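Local coordinates for protein yciF (Escherichia coli, PDB 2GS4), which is a homodimeric stress protein of the ferritin-like, rubrerythrin-related group whose exact role is unknown, though it probably binds metal, at residues A[8-13]-A[118-123]. Sequence-based numbering, arbitrary orientation.
Sequences DVFIHL and GTLATL
Phe10 of helix 6-33 meets Leu120 and Leu123 of helix 95-126; with CG anti to the backbone N (chi1 180°) its ring swings over to the backbone of that helix. The carbonyl oxygen of Leu120 lies at the ring edge, near the ring plane, with Phe10 CE2 3.3 Å from Leu120 O, where the slightly positive C-H of CE2 probably faces the oxygen. Phe10 and Leu123 run past each other in opposite directions, Phe10 CD2 coming to 3.6 Å from Leu123 CB. The side chains of Leu120 and Phe10 instead cross at about a right angle, and the CD2 methyl of Leu120 touches both Phe10 and Leu13, 3.8 Å from Phe10 CE2 and 3.6 Å from Leu13 CB. One turn after Phe10, Leu13 points toward the other helix. Leu13 CD1 touches two residues that are themselves a turn apart, lying 3.8 Å from both Leu123 CD1 and Thr119 CG2. Thr119 turns its CG2 methyl to Leu13, while OG1 is hydrogen-bonded to Ala115 O of its own helix. Val9 CG1 adds a looser touch on Leu123 CD1. The segments run roughly antiparallel, their directions 146° apart and their axes 10.1 Å apart at closest approach, as part of the ferritin-like helical bundle; Leu136 of helix 130-159 packs on both Phe10 and Leu120, while Val9 and Thr119 also pack against Thr119 and His12, respectively, of the second subunit.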
ATOM      1  N   ASP A   8      -0.480  -5.424  18.829  1.00 29.34           N
ATOM      2  CA  ASP A   8      -1.453  -5.868  17.826  1.00 30.82           C
ATOM      3  C   ASP A   8      -1.135  -5.215  16.483  1.00 29.57           C
ATOM      4  O   ASP A   8      -1.212  -5.858  15.440  1.00 27.28           O
ATOM      5  CB  ASP A   8      -2.894  -5.485  18.190  1.00 38.91           C
ATOM      6  CG  ASP A   8      -3.402  -6.161  19.453  1.00 45.05           C
ATOM      7  OD1 ASP A   8      -3.098  -7.351  19.686  1.00 41.65           O
ATOM      8  OD2 ASP A   8      -4.141  -5.491  20.205  1.00 39.45           O
ATOM      9  N   VAL A   9      -0.789  -3.927  16.511  1.00 27.82           N
ATOM     10  CA  VAL A   9      -0.453  -3.202  15.284  1.00 27.00           C
ATOM     11  C   VAL A   9       0.771  -3.851  14.653  1.00 28.53           C
ATOM     12  O   VAL A   9       0.812  -4.067  13.444  1.00 29.41           O
ATOM     13  CB  VAL A   9      -0.126  -1.704  15.551  1.00 27.30           C
ATOM     14  CG1 VAL A   9       0.364  -1.039  14.259  1.00 25.09           C
ATOM     15  CG2 VAL A   9      -1.358  -0.971  16.058  1.00 24.29           C
ATOM     16  N   PHE A  10       1.769  -4.154  15.477  1.00 29.34           N
ATOM     17  CA  PHE A  10       2.984  -4.780  14.981  1.00 27.33           C
ATOM     18  C   PHE A  10       2.713  -6.140  14.357  1.00 28.63           C
ATOM     19  O   PHE A  10       3.190  -6.418  13.250  1.00 29.06           O
ATOM     20  CB  PHE A  10       4.024  -4.917  16.101  1.00 27.66           C
ATOM     21  CG  PHE A  10       5.312  -5.573  15.655  1.00 27.95           C
ATOM     22  CD1 PHE A  10       5.608  -6.879  16.028  1.00 31.21           C
ATOM     23  CD2 PHE A  10       6.227  -4.886  14.854  1.00 21.87           C
ATOM     24  CE1 PHE A  10       6.792  -7.498  15.604  1.00 28.63           C
ATOM     25  CE2 PHE A  10       7.405  -5.492  14.428  1.00 25.72           C
ATOM     26  CZ  PHE A  10       7.689  -6.803  14.807  1.00 31.83           C
ATOM     27  N   ILE A  11       1.948  -6.986  15.048  1.00 23.45           N
ATOM     28  CA  ILE A  11       1.664  -8.300  14.495  1.00 29.12           C
ATOM     29  C   ILE A  11       0.875  -8.167  13.187  1.00 28.88           C
ATOM     30  O   ILE A  11       1.137  -8.877  12.220  1.00 24.37           O
ATOM     31  CB  ILE A  11       0.922  -9.216  15.528  1.00 30.52           C
ATOM     32  CG1 ILE A  11       0.766 -10.610  14.944  1.00 35.98           C
ATOM     33  CG2 ILE A  11      -0.422  -8.638  15.922  1.00 35.40           C
ATOM     34  CD1 ILE A  11       2.062 -11.128  14.469  1.00 50.26           C
ATOM     35  N   HIS A  12      -0.076  -7.239  13.154  1.00 26.70           N
ATOM     36  CA  HIS A  12      -0.872  -7.008  11.954  1.00 33.32           C
ATOM     37  C   HIS A  12       0.026  -6.625  10.773  1.00 26.16           C
ATOM     38  O   HIS A  12      -0.052  -7.236   9.706  1.00 29.50           O
ATOM     39  CB  HIS A  12      -1.894  -5.888  12.199  1.00 32.31           C
ATOM     40  CG  HIS A  12      -2.454  -5.299  10.941  1.00 37.44           C
ATOM     41  ND1 HIS A  12      -3.337  -5.973  10.126  1.00 36.00           N
ATOM     42  CD2 HIS A  12      -2.243  -4.096  10.353  1.00 40.97           C
ATOM     43  CE1 HIS A  12      -3.651  -5.212   9.093  1.00 37.66           C
ATOM     44  NE2 HIS A  12      -3.000  -4.068   9.206  1.00 55.61           N
ATOM     45  N   LEU A  13       0.868  -5.610  10.957  1.00 25.22           N
ATOM     46  CA  LEU A  13       1.755  -5.157   9.889  1.00 23.49           C
ATOM     47  C   LEU A  13       2.774  -6.207   9.448  1.00 24.33           C
ATOM     48  O   LEU A  13       3.119  -6.285   8.272  1.00 28.74           O
ATOM     49  CB  LEU A  13       2.475  -3.869  10.311  1.00 24.13           C
ATOM     50  CG  LEU A  13       1.619  -2.598  10.407  1.00 28.68           C
ATOM     51  CD1 LEU A  13       2.444  -1.476  11.016  1.00 24.13           C
ATOM     52  CD2 LEU A  13       1.112  -2.202   9.025  1.00 30.03           C
ATOM     53  N   GLY A 118      10.744  -0.129   7.505  1.00 28.66           N
ATOM     54  CA  GLY A 118      11.187   0.970   8.340  1.00 29.06           C
ATOM     55  C   GLY A 118      10.225   1.029   9.514  1.00 29.89           C
ATOM     56  O   GLY A 118      10.634   1.127  10.670  1.00 24.69           O
ATOM     57  N   THR A 119       8.936   0.932   9.205  1.00 27.35           N
ATOM     58  CA  THR A 119       7.876   0.962  10.209  1.00 26.23           C
ATOM     59  C   THR A 119       7.969  -0.233  11.170  1.00 30.05           C
ATOM     60  O   THR A 119       7.911  -0.060  12.384  1.00 28.54           O
ATOM     61  CB  THR A 119       6.478   0.984   9.524  1.00 26.44           C
ATOM     62  OG1 THR A 119       6.329   2.204   8.783  1.00 30.83           O
ATOM     63  CG2 THR A 119       5.367   0.886  10.558  1.00 26.14           C
ATOM     64  N   LEU A 120       8.130  -1.437  10.627  1.00 25.57           N
ATOM     65  CA  LEU A 120       8.220  -2.643  11.456  1.00 30.13           C
ATOM     66  C   LEU A 120       9.444  -2.629  12.374  1.00 28.76           C
ATOM     67  O   LEU A 120       9.355  -3.018  13.540  1.00 26.62           O
ATOM     68  CB  LEU A 120       8.244  -3.905  10.576  1.00 24.26           C
ATOM     69  CG  LEU A 120       6.926  -4.294   9.896  1.00 24.89           C
ATOM     70  CD1 LEU A 120       7.184  -5.352   8.829  1.00 22.73           C
ATOM     71  CD2 LEU A 120       5.942  -4.816  10.937  1.00 25.53           C
ATOM     72  N   ALA A 121      10.580  -2.181  11.853  1.00 30.58           N
ATOM     73  CA  ALA A 121      11.807  -2.120  12.642  1.00 26.43           C
ATOM     74  C   ALA A 121      11.661  -1.156  13.825  1.00 33.79           C
ATOM     75  O   ALA A 121      12.098  -1.465  14.937  1.00 25.87           O
ATOM     76  CB  ALA A 121      12.975  -1.701  11.758  1.00 28.13           C
ATOM     77  N   THR A 122      11.046   0.005  13.587  1.00 28.15           N
ATOM     78  CA  THR A 122      10.844   0.996  14.649  1.00 22.35           C
ATOM     79  C   THR A 122       9.868   0.452  15.694  1.00 21.61           C
ATOM     80  O   THR A 122      10.110   0.574  16.899  1.00 28.98           O
ATOM     81  CB  THR A 122      10.321   2.355  14.070  1.00 25.05           C
ATOM     82  OG1 THR A 122      11.292   2.899  13.166  1.00 25.41           O
ATOM     83  CG2 THR A 122      10.081   3.373  15.181  1.00 22.14           C
ATOM     84  N   LEU A 123       8.777  -0.164  15.244  1.00 23.36           N
ATOM     85  CA  LEU A 123       7.801  -0.729  16.169  1.00 27.04           C
ATOM     86  C   LEU A 123       8.461  -1.818  17.011  1.00 31.49           C
ATOM     87  O   LEU A 123       8.313  -1.845  18.228  1.00 29.35           O
ATOM     88  CB  LEU A 123       6.602  -1.304  15.413  1.00 27.26           C
ATOM     89  CG  LEU A 123       5.705  -0.262  14.742  1.00 29.11           C
ATOM     90  CD1 LEU A 123       4.505  -0.954  14.118  1.00 29.85           C
ATOM     91  CD2 LEU A 123       5.243   0.764  15.768  1.00 24.82           C
TER